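Local coordinates for E2A dna-binding protein (Human adenovirus 5, PDB 2WB0), which binds single-stranded DNA and, by forming multimers, unwinds the template without ATP during elongation of viral strand-displacement replication, while also enhancing initiation, at residues A[70-80]-A[90-98]; A[160-169]-A[180-190]. All coordinates share one frame; numbering follows the deposited sequence.

Contact 1 of 2, residues A[70-80]-A[90-98]; sequences MMGRFLQAYLQ and HEPTGCALW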
loop_
_atom_site.group_PDB
_atom_site.type_symbol
_atom_site.label_atom_id
_atom_site.label_comp_id
_atom_site.label_asym_id
_atom_site.label_seq_id
_atom_site.Cartn_x
_atom_site.Cartn_y
_atom_site.Cartn_z
ATOM N N MET A 70 6.628 -7.223 -2.468
ATOM C CA MET A 70 5.754 -7.344 -1.332
ATOM C C MET A 70 5.648 -8.798 -0.892
ATOM O O MET A 70 5.595 -9.066 0.300
ATOM C CB MET A 70 4.368 -6.724 -1.550
ATOM C CG MET A 70 4.395 -5.203 -1.726
ATOM S SD MET A 70 5.263 -4.267 -0.410
ATOM C CE MET A 70 4.195 -4.779 0.927
ATOM N N MET A 71 5.515 -9.729 -1.820
ATOM C CA MET A 71 5.556 -11.114 -1.393
ATOM C C MET A 71 6.844 -11.380 -0.560
ATOM O O MET A 71 6.806 -12.092 0.455
ATOM C CB MET A 71 5.611 -12.011 -2.632
ATOM C CG MET A 71 4.233 -12.206 -3.280
ATOM S SD MET A 71 4.262 -13.448 -4.600
ATOM C CE MET A 71 4.145 -14.877 -3.633
ATOM N N GLY A 72 7.951 -10.823 -1.033
ATOM C CA GLY A 72 9.234 -10.935 -0.312
ATOM C C GLY A 72 9.148 -10.455 1.126
ATOM O O GLY A 72 9.634 -11.118 2.064
ATOM N N ARG A 73 8.536 -9.309 1.336
ATOM C CA ARG A 73 8.371 -8.829 2.682
ATOM C C ARG A 73 7.476 -9.734 3.529
ATOM O O ARG A 73 7.693 -9.896 4.751
ATOM C CB ARG A 73 7.754 -7.424 2.636
ATOM C CG ARG A 73 8.627 -6.309 1.944
ATOM C CD ARG A 73 7.948 -4.938 2.252
ATOM N NE ARG A 73 8.366 -3.765 1.412
ATOM C CZ ARG A 73 7.776 -2.554 1.395
ATOM N NH1 ARG A 73 6.611 -2.304 2.065
ATOM N NH2 ARG A 73 8.324 -1.574 0.635
ATOM N N PHE A 74 6.416 -10.264 2.919
ATOM C CA PHE A 74 5.534 -11.135 3.690
ATOM C C PHE A 74 6.241 -12.430 4.021
ATOM O O PHE A 74 6.085 -12.925 5.108
ATOM C CB PHE A 74 4.246 -11.394 2.921
ATOM C CG PHE A 74 3.370 -10.204 2.857
ATOM C CD1 PHE A 74 3.074 -9.478 4.020
ATOM C CD2 PHE A 74 2.854 -9.754 1.607
ATOM C CE1 PHE A 74 2.246 -8.362 4.002
ATOM C CE2 PHE A 74 2.014 -8.643 1.591
ATOM C CZ PHE A 74 1.693 -7.953 2.743
ATOM N N LEU A 75 7.024 -12.950 3.095
ATOM C CA LEU A 75 7.775 -14.173 3.332
ATOM C C LEU A 75 8.786 -13.926 4.457
ATOM O O LEU A 75 8.900 -14.688 5.422
ATOM C CB LEU A 75 8.553 -14.514 2.077
ATOM C CG LEU A 75 8.929 -15.992 1.794
ATOM C CD1 LEU A 75 10.122 -16.241 0.905
ATOM C CD2 LEU A 75 8.633 -17.137 2.855
ATOM N N GLN A 76 9.495 -12.827 4.334
ATOM C CA GLN A 76 10.323 -12.351 5.437
ATOM C C GLN A 76 9.614 -12.317 6.771
ATOM O O GLN A 76 10.157 -12.766 7.784
ATOM C CB GLN A 76 10.919 -10.965 5.110
ATOM C CG GLN A 76 12.101 -10.646 6.127
ATOM C CD GLN A 76 12.594 -9.245 6.043
ATOM O OE1 GLN A 76 13.804 -8.986 5.918
ATOM N NE2 GLN A 76 11.680 -8.337 6.065
ATOM N N ALA A 77 8.407 -11.784 6.813
ATOM C CA ALA A 77 7.720 -11.721 8.069
ATOM C C ALA A 77 7.400 -13.119 8.623
ATOM O O ALA A 77 7.399 -13.323 9.862
ATOM C CB ALA A 77 6.436 -10.902 7.908
ATOM N N TYR A 78 7.063 -14.043 7.722
ATOM C CA TYR A 78 6.706 -15.420 8.175
ATOM C C TYR A 78 7.949 -16.152 8.674
ATOM O O TYR A 78 7.905 -16.836 9.709
ATOM C CB TYR A 78 5.977 -16.194 7.065
ATOM C CG TYR A 78 4.503 -15.842 7.085
ATOM C CD1 TYR A 78 3.685 -16.206 8.182
ATOM C CD2 TYR A 78 3.921 -15.181 6.024
ATOM C CE1 TYR A 78 2.307 -15.864 8.233
ATOM C CE2 TYR A 78 2.520 -14.825 6.050
ATOM C CZ TYR A 78 1.740 -15.145 7.165
ATOM O OH TYR A 78 0.436 -14.801 7.217
ATOM N N LEU A 79 9.058 -15.945 7.997
ATOM C CA LEU A 79 10.330 -16.532 8.408
ATOM C C LEU A 79 10.786 -16.012 9.763
ATOM O O LEU A 79 11.142 -16.800 10.647
ATOM C CB LEU A 79 11.390 -16.204 7.363
ATOM C CG LEU A 79 12.083 -17.111 6.381
ATOM C CD1 LEU A 79 11.795 -18.663 6.414
ATOM C CD2 LEU A 79 11.998 -16.532 5.009
ATOM N N GLN A 80 10.696 -14.696 9.971
ATOM C CA GLN A 80 10.988 -14.105 11.274
ATOM C C GLN A 80 10.069 -14.665 12.371
ATOM O O GLN A 80 10.550 -15.069 13.453
ATOM C CB GLN A 80 10.861 -12.572 11.182
ATOM C CG GLN A 80 12.017 -11.967 10.413
ATOM C CD GLN A 80 11.946 -10.408 10.394
ATOM O OE1 GLN A 80 11.057 -9.812 10.996
ATOM N NE2 GLN A 80 12.888 -9.779 9.694
ATOM N N HIS A 90 12.438 -2.573 12.794
ATOM C CA HIS A 90 12.382 -3.113 11.434
ATOM C C HIS A 90 11.161 -4.054 11.267
ATOM O O HIS A 90 11.310 -5.239 11.024
ATOM C CB HIS A 90 13.671 -3.861 11.068
ATOM C CG HIS A 90 14.887 -2.969 11.111
ATOM N ND1 HIS A 90 15.360 -2.286 10.008
ATOM C CD2 HIS A 90 15.694 -2.628 12.152
ATOM C CE1 HIS A 90 16.426 -1.573 10.366
ATOM N NE2 HIS A 90 16.632 -1.748 11.670
ATOM N N GLU A 91 9.968 -3.495 11.294
ATOM C CA GLU A 91 8.784 -4.364 11.115
ATOM C C GLU A 91 8.888 -4.840 9.662
ATOM O O GLU A 91 9.107 -4.040 8.811
ATOM C CB GLU A 91 7.500 -3.609 11.420
ATOM C CG GLU A 91 6.235 -4.477 11.425
ATOM C CD GLU A 91 5.777 -4.736 9.965
ATOM O OE1 GLU A 91 5.954 -3.809 9.111
ATOM O OE2 GLU A 91 5.279 -5.818 9.679
ATOM N N PRO A 92 8.805 -6.154 9.393
ATOM C CA PRO A 92 9.167 -6.695 8.041
ATOM C C PRO A 92 8.138 -6.420 6.939
ATOM O O PRO A 92 8.541 -6.246 5.777
ATOM C CB PRO A 92 9.238 -8.228 8.248
ATOM C CG PRO A 92 8.318 -8.447 9.481
ATOM C CD PRO A 92 8.495 -7.213 10.360
ATOM N N THR A 93 6.843 -6.412 7.259
ATOM C CA THR A 93 5.859 -6.265 6.113
ATOM C C THR A 93 5.908 -4.903 5.463
ATOM O O THR A 93 5.656 -4.783 4.257
ATOM C CB THR A 93 4.392 -6.594 6.492
ATOM O OG1 THR A 93 3.876 -5.629 7.400
ATOM C CG2 THR A 93 4.266 -8.108 7.136
ATOM N N GLY A 94 6.170 -3.876 6.271
ATOM C CA GLY A 94 6.142 -2.476 5.814
ATOM C C GLY A 94 4.718 -2.032 5.549
ATOM O O GLY A 94 4.499 -1.144 4.719
ATOM N N CYS A 95 3.741 -2.688 6.196
ATOM C CA CYS A 95 2.329 -2.442 5.966
ATOM C C CYS A 95 1.640 -2.268 7.323
ATOM O O CYS A 95 2.288 -2.469 8.388
ATOM C CB CYS A 95 1.648 -3.644 5.284
ATOM S SG CYS A 95 2.156 -4.038 3.650
ATOM N N ALA A 96 0.361 -1.862 7.284
ATOM C CA ALA A 96 -0.539 -1.715 8.462
ATOM C C ALA A 96 -1.982 -2.018 8.009
ATOM O O ALA A 96 -2.262 -2.136 6.819
ATOM C CB ALA A 96 -0.446 -0.294 9.169
ATOM N N LEU A 97 -2.858 -2.225 8.983
ATOM C CA LEU A 97 -4.231 -2.476 8.773
ATOM C C LEU A 97 -4.924 -1.209 9.219
ATOM O O LEU A 97 -4.881 -0.897 10.446
ATOM C CB LEU A 97 -4.657 -3.563 9.736
ATOM C CG LEU A 97 -4.474 -4.989 9.228
ATOM C CD1 LEU A 97 -3.660 -5.368 7.899
ATOM C CD2 LEU A 97 -4.477 -6.069 10.319
ATOM N N TRP A 98 -5.619 -0.541 8.259
ATOM C CA TRP A 98 -6.301 0.694 8.559
ATOM C C TRP A 98 -7.818 0.437 8.609
ATOM O O TRP A 98 -8.390 -0.014 7.640
ATOM C CB TRP A 98 -5.928 1.763 7.533
ATOM C CG TRP A 98 -6.782 3.025 7.579
ATOM C CD1 TRP A 98 -7.277 3.692 8.694
ATOM C CD2 TRP A 98 -7.136 3.817 6.444
ATOM N NE1 TRP A 98 -7.970 4.818 8.292
ATOM C CE2 TRP A 98 -7.889 4.925 6.917
ATOM C CE3 TRP A 98 -6.924 3.658 5.059
ATOM C CZ2 TRP A 98 -8.501 5.837 6.051
ATOM C CZ3 TRP A 98 -7.505 4.597 4.175
ATOM C CH2 TRP A 98 -8.272 5.687 4.694
HETATM O O HOH W 1 11.817 -7.697 12.651
HETATM O O HOH W 2 12.779 -6.934 9.276
#
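The turn at Pro-92 and Thr-93 lies against one side of the 70-80 part of helix 64-83, with Arg-73 CA 5.0 Å from Thr-93 CA and Ala-77 CA 5.2 Å from Pro-92 CA, one helical turn apart. The Pro-92 ring sits among Gln-76, Ala-77 and Gln-80; its CG presses on Ala-77 CB at 3.5 Å, tighter than usual for two carbons. Thr-93 turns CG2 to the edge of the Phe-74 ring, near its plane, 3.6 Å from CD1. With chi1 at 68°, Thr-93 OG1 faces back over its own backbone and accepts from Cys-95 N, an ST turn that leads into strand 95-99. The same hydroxyl donates to Glu-91 OE2 at 2.7 Å, so the carboxylate, which also takes the N-H groups of Thr-93 and Gly-94, braces the turn from within. The extended Arg-73 chain brings NH1 to Thr-93 O in the guanidinium plane, a weak bond at 3.4 Å; NH2 is bonded to Arg-222 O, near the second zinc site. Met-70 SD lies above one guanidinium face, toward its rim, while the bent Met-70 chain delivers CE to Cys-95 SG at 3.5 Å. A water accepts from Gln-80 NE2 and donates to His-90 O.

Contact 2 of 2, residues A[160-169]-A[180-190]; sequences NTDARCCVHD and KSCGMFFSEGA. With ZN (zinc ion), chain B.
Asn-160 lays CB against Ser-187 O at 3.4 Å, and its ND2 approaches Ser-187 CB; a water joins Ser-187 O to Asp-162 N. Asp-162 grips the start of the helix 189-206 twice: its O accepts from Gly-189 N at 2.9 Å, and OD2 takes Ala-190 N on its syn side. OD1 faces the Arg-164 guanidinium in a salt bridge modelled too short to trust its length; Arg-164 NH2 also bonds Gly-107 O. Ala-163 CB meets Phe-185 CZ at 3.7 Å. The Arg-164 chain bends at chi2 (-80°), and Gly-189 CA sits 3.9 Å above the guanidinium plane, over its centre. Arg-164 and Phe-186 form an antiparallel hydrogen-bonded pair, Arg-164 N to Phe-186 O and Phe-186 N to Arg-164 O both 2.9 Å, which adds 185-186 as an outer strand to the sheet of 118-124 and 158-165. Cys-165 CB lies at the edge of the Phe-185 ring. Beyond the strand, Cys-166 SG and Cys-182 SG each bind zinc at 2.3 Å, and Cys-111 and His-113 complete the site. His-168 N donates to the Cys-166 sulfur, while its side chain crosses that of Lys-180 at about a right angle. Asp-169 OD2 accepts from Ser-181 OG through its syn lone pair at 2.6 Å; that hydroxyl in turn accepts from Gly-183 N, an ST turn around Cys-182. A water bridges Asp-169 OD2, Cys-166 N and Met-184 O.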
loop_
_atom_site.group_PDB
_atom_site.type_symbol
_atom_site.label_atom_id
_atom_site.label_comp_id
_atom_site.label_asym_id
_atom_site.label_seq_id
_atom_site.Cartn_x
_atom_site.Cartn_y
_atom_site.Cartn_z
ATOM N N ASN A 160 -13.898 19.544 -10.651
ATOM C CA ASN A 160 -14.270 18.429 -9.793
ATOM C C ASN A 160 -14.957 19.018 -8.572
ATOM O O ASN A 160 -14.257 19.465 -7.641
ATOM C CB ASN A 160 -13.034 17.616 -9.347
ATOM C CG ASN A 160 -12.446 16.752 -10.449
ATOM O OD1 ASN A 160 -13.141 16.263 -11.320
ATOM N ND2 ASN A 160 -11.146 16.531 -10.376
ATOM N N THR A 161 -16.289 18.994 -8.527
ATOM C CA THR A 161 -17.022 19.588 -7.394
ATOM C C THR A 161 -17.257 18.605 -6.238
ATOM O O THR A 161 -17.925 18.905 -5.246
ATOM C CB THR A 161 -18.406 20.149 -7.835
ATOM O OG1 THR A 161 -19.203 19.064 -8.321
ATOM C CG2 THR A 161 -18.221 21.205 -8.908
ATOM N N ASP A 162 -16.697 17.417 -6.380
ATOM C CA ASP A 162 -16.879 16.385 -5.382
ATOM C C ASP A 162 -15.529 15.925 -4.779
ATOM O O ASP A 162 -15.404 14.758 -4.377
ATOM C CB ASP A 162 -17.617 15.214 -6.043
ATOM C CG ASP A 162 -18.008 14.144 -5.060
ATOM O OD1 ASP A 162 -18.392 14.491 -3.892
ATOM O OD2 ASP A 162 -17.916 12.955 -5.459
ATOM N N ALA A 163 -14.536 16.825 -4.711
ATOM C CA ALA A 163 -13.251 16.492 -4.064
ATOM C C ALA A 163 -13.360 16.460 -2.536
ATOM O O ALA A 163 -14.347 16.946 -1.957
ATOM C CB ALA A 163 -12.155 17.479 -4.508
ATOM N N ARG A 164 -12.395 15.790 -1.885
ATOM C CA ARG A 164 -12.437 15.570 -0.435
ATOM C C ARG A 164 -11.032 15.793 0.019
ATOM O O ARG A 164 -10.093 15.246 -0.585
ATOM C CB ARG A 164 -12.780 14.085 -0.113
ATOM C CG ARG A 164 -14.083 13.689 -0.776
ATOM C CD ARG A 164 -15.256 14.225 0.120
ATOM N NE ARG A 164 -16.428 13.366 -0.113
ATOM C CZ ARG A 164 -17.151 13.501 -1.197
ATOM N NH1 ARG A 164 -16.772 14.440 -2.023
ATOM N NH2 ARG A 164 -18.224 12.745 -1.463
ATOM N N CYS A 165 -10.883 16.526 1.100
ATOM C CA CYS A 165 -9.594 16.770 1.743
ATOM C C CYS A 165 -9.570 16.314 3.234
ATOM O O CYS A 165 -10.625 16.155 3.888
ATOM C CB CYS A 165 -9.251 18.280 1.621
ATOM S SG CYS A 165 -10.281 19.379 2.686
ATOM N N CYS A 166 -8.369 16.099 3.765
ATOM C CA CYS A 166 -8.159 15.852 5.210
ATOM C C CYS A 166 -8.743 17.090 5.946
ATOM O O CYS A 166 -8.623 18.185 5.425
ATOM C CB CYS A 166 -6.664 15.793 5.451
ATOM S SG CYS A 166 -6.251 15.797 7.197
ATOM N N VAL A 167 -9.400 16.948 7.113
ATOM C CA VAL A 167 -10.007 18.183 7.712
ATOM C C VAL A 167 -8.962 19.267 8.023
ATOM O O VAL A 167 -9.256 20.485 7.969
ATOM C CB VAL A 167 -10.889 17.858 8.942
ATOM C CG1 VAL A 167 -10.033 17.276 10.076
ATOM C CG2 VAL A 167 -11.649 19.092 9.348
ATOM N N HIS A 168 -7.725 18.839 8.278
ATOM C CA HIS A 168 -6.654 19.772 8.624
ATOM C C HIS A 168 -6.210 20.586 7.431
ATOM O O HIS A 168 -5.527 21.601 7.604
ATOM C CB HIS A 168 -5.499 18.997 9.204
ATOM C CG HIS A 168 -5.887 18.236 10.436
ATOM N ND1 HIS A 168 -5.818 18.786 11.697
ATOM C CD2 HIS A 168 -6.352 16.974 10.594
ATOM C CE1 HIS A 168 -6.229 17.894 12.585
ATOM N NE2 HIS A 168 -6.556 16.784 11.944
ATOM N N ASP A 169 -6.678 20.201 6.260
ATOM C CA ASP A 169 -6.473 20.977 5.033
ATOM C C ASP A 169 -7.648 21.806 4.619
ATOM O O ASP A 169 -7.636 22.337 3.504
ATOM C CB ASP A 169 -6.043 20.017 3.900
ATOM C CG ASP A 169 -4.712 19.281 4.232
ATOM O OD1 ASP A 169 -3.858 19.878 4.974
ATOM O OD2 ASP A 169 -4.523 18.119 3.780
ATOM N N LYS A 180 -0.210 19.853 9.112
ATOM C CA LYS A 180 -0.919 18.895 9.971
ATOM C C LYS A 180 -1.674 17.850 9.162
ATOM O O LYS A 180 -2.405 17.027 9.740
ATOM C CB LYS A 180 -1.911 19.630 10.855
ATOM C CG LYS A 180 -1.193 20.502 11.953
ATOM C CD LYS A 180 -2.234 21.267 12.753
ATOM C CE LYS A 180 -1.564 22.164 13.848
ATOM N NZ LYS A 180 -0.546 21.346 14.593
ATOM N N SER A 181 -1.521 17.889 7.844
ATOM C CA SER A 181 -2.231 16.945 6.959
ATOM C C SER A 181 -1.736 15.527 7.144
ATOM O O SER A 181 -0.605 15.323 7.584
ATOM C CB SER A 181 -1.957 17.291 5.500
ATOM O OG SER A 181 -2.755 16.472 4.652
ATOM N N CYS A 182 -2.596 14.538 6.804
ATOM C CA CYS A 182 -2.173 13.142 6.644
ATOM C C CYS A 182 -1.780 12.875 5.187
ATOM O O CYS A 182 -1.258 11.797 4.889
ATOM C CB CYS A 182 -3.297 12.140 7.077
ATOM S SG CYS A 182 -4.802 12.377 6.132
ATOM N N GLY A 183 -2.001 13.857 4.301
ATOM C CA GLY A 183 -1.603 13.780 2.890
ATOM C C GLY A 183 -2.652 13.116 1.984
ATOM O O GLY A 183 -2.415 12.909 0.806
ATOM N N MET A 184 -3.789 12.720 2.545
ATOM C CA MET A 184 -4.843 12.093 1.759
ATOM C C MET A 184 -5.726 13.185 1.138
ATOM O O MET A 184 -6.102 14.176 1.802
ATOM C CB MET A 184 -5.682 11.213 2.687
ATOM C CG MET A 184 -6.533 10.228 1.960
ATOM S SD MET A 184 -7.014 8.814 3.003
ATOM C CE MET A 184 -5.590 8.338 3.743
ATOM N N PHE A 185 -6.068 12.991 -0.126
ATOM C CA PHE A 185 -6.919 13.902 -0.911
ATOM C C PHE A 185 -7.502 13.103 -2.066
ATOM O O PHE A 185 -6.769 12.309 -2.732
ATOM C CB PHE A 185 -6.101 15.067 -1.476
ATOM C CG PHE A 185 -6.887 15.929 -2.387
ATOM C CD1 PHE A 185 -7.775 16.868 -1.856
ATOM C CD2 PHE A 185 -6.854 15.717 -3.783
ATOM C CE1 PHE A 185 -8.561 17.685 -2.690
ATOM C CE2 PHE A 185 -7.628 16.565 -4.629
ATOM C CZ PHE A 185 -8.469 17.514 -4.076
ATOM N N PHE A 186 -8.788 13.266 -2.308
ATOM C CA PHE A 186 -9.430 12.650 -3.467
ATOM C C PHE A 186 -10.020 13.718 -4.370
ATOM O O PHE A 186 -10.818 14.550 -3.930
ATOM C CB PHE A 186 -10.486 11.640 -3.000
ATOM C CG PHE A 186 -9.926 10.572 -2.096
ATOM C CD1 PHE A 186 -8.970 9.659 -2.594
ATOM C CD2 PHE A 186 -10.367 10.441 -0.789
ATOM C CE1 PHE A 186 -8.443 8.645 -1.798
ATOM C CE2 PHE A 186 -9.840 9.434 0.049
ATOM C CZ PHE A 186 -8.860 8.563 -0.428
ATOM N N SER A 187 -9.564 13.743 -5.627
ATOM C CA SER A 187 -10.138 14.669 -6.629
ATOM C C SER A 187 -11.564 14.251 -6.852
ATOM O O SER A 187 -12.459 15.075 -7.100
ATOM C CB SER A 187 -9.429 14.515 -7.962
ATOM O OG SER A 187 -8.497 15.545 -8.043
ATOM N N GLU A 188 -11.799 12.951 -6.714
ATOM C CA GLU A 188 -13.166 12.493 -6.908
ATOM C C GLU A 188 -13.678 11.538 -5.828
ATOM O O GLU A 188 -13.374 10.349 -5.825
ATOM C CB GLU A 188 -13.400 11.989 -8.375
ATOM C CG GLU A 188 -12.308 11.114 -8.926
ATOM C CD GLU A 188 -11.924 11.377 -10.421
ATOM O OE1 GLU A 188 -10.685 11.300 -10.663
ATOM O OE2 GLU A 188 -12.814 11.620 -11.322
ATOM N N GLY A 189 -14.486 12.084 -4.932
ATOM C CA GLY A 189 -14.875 11.399 -3.702
ATOM C C GLY A 189 -15.759 10.211 -4.012
ATOM O O GLY A 189 -15.655 9.165 -3.382
ATOM N N ALA A 190 -16.665 10.379 -4.982
ATOM C CA ALA A 190 -17.503 9.252 -5.353
ATOM C C ALA A 190 -16.682 8.063 -5.873
ATOM O O ALA A 190 -16.941 6.910 -5.528
ATOM C CB ALA A 190 -18.597 9.704 -6.395
HETATM ZN ZN ZN B . -6.183 13.498 7.662
HETATM O O HOH W 3 -15.073 15.699 -7.940
HETATM O O HOH W 4 -6.238 16.883 2.026
#

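Overall arrangement
Contact 1 closes before contact 2 opens, so the two follow in series along the chain. Their centres are 29 Å apart, on opposite sides of the chain's centre, and they share no helix or sheet: contact 1 joins helix 64-83 to the chain entering strand 95-99, which pairs with 216-220, whereas contact 2 joins the edge of the three-stranded sheet 118-124, 158-165, 185-186 to a zinc site. They nevertheless touch: Trp-98, at the far end of 90-98, packs its CH2 on Met-184 SD at 3.8 Å. Contact 1 brings Arg-73 of helix 64-83 about 6 Å, side chain to side chain, from Cys-223 of the second zinc site; contact 2 is built around the first.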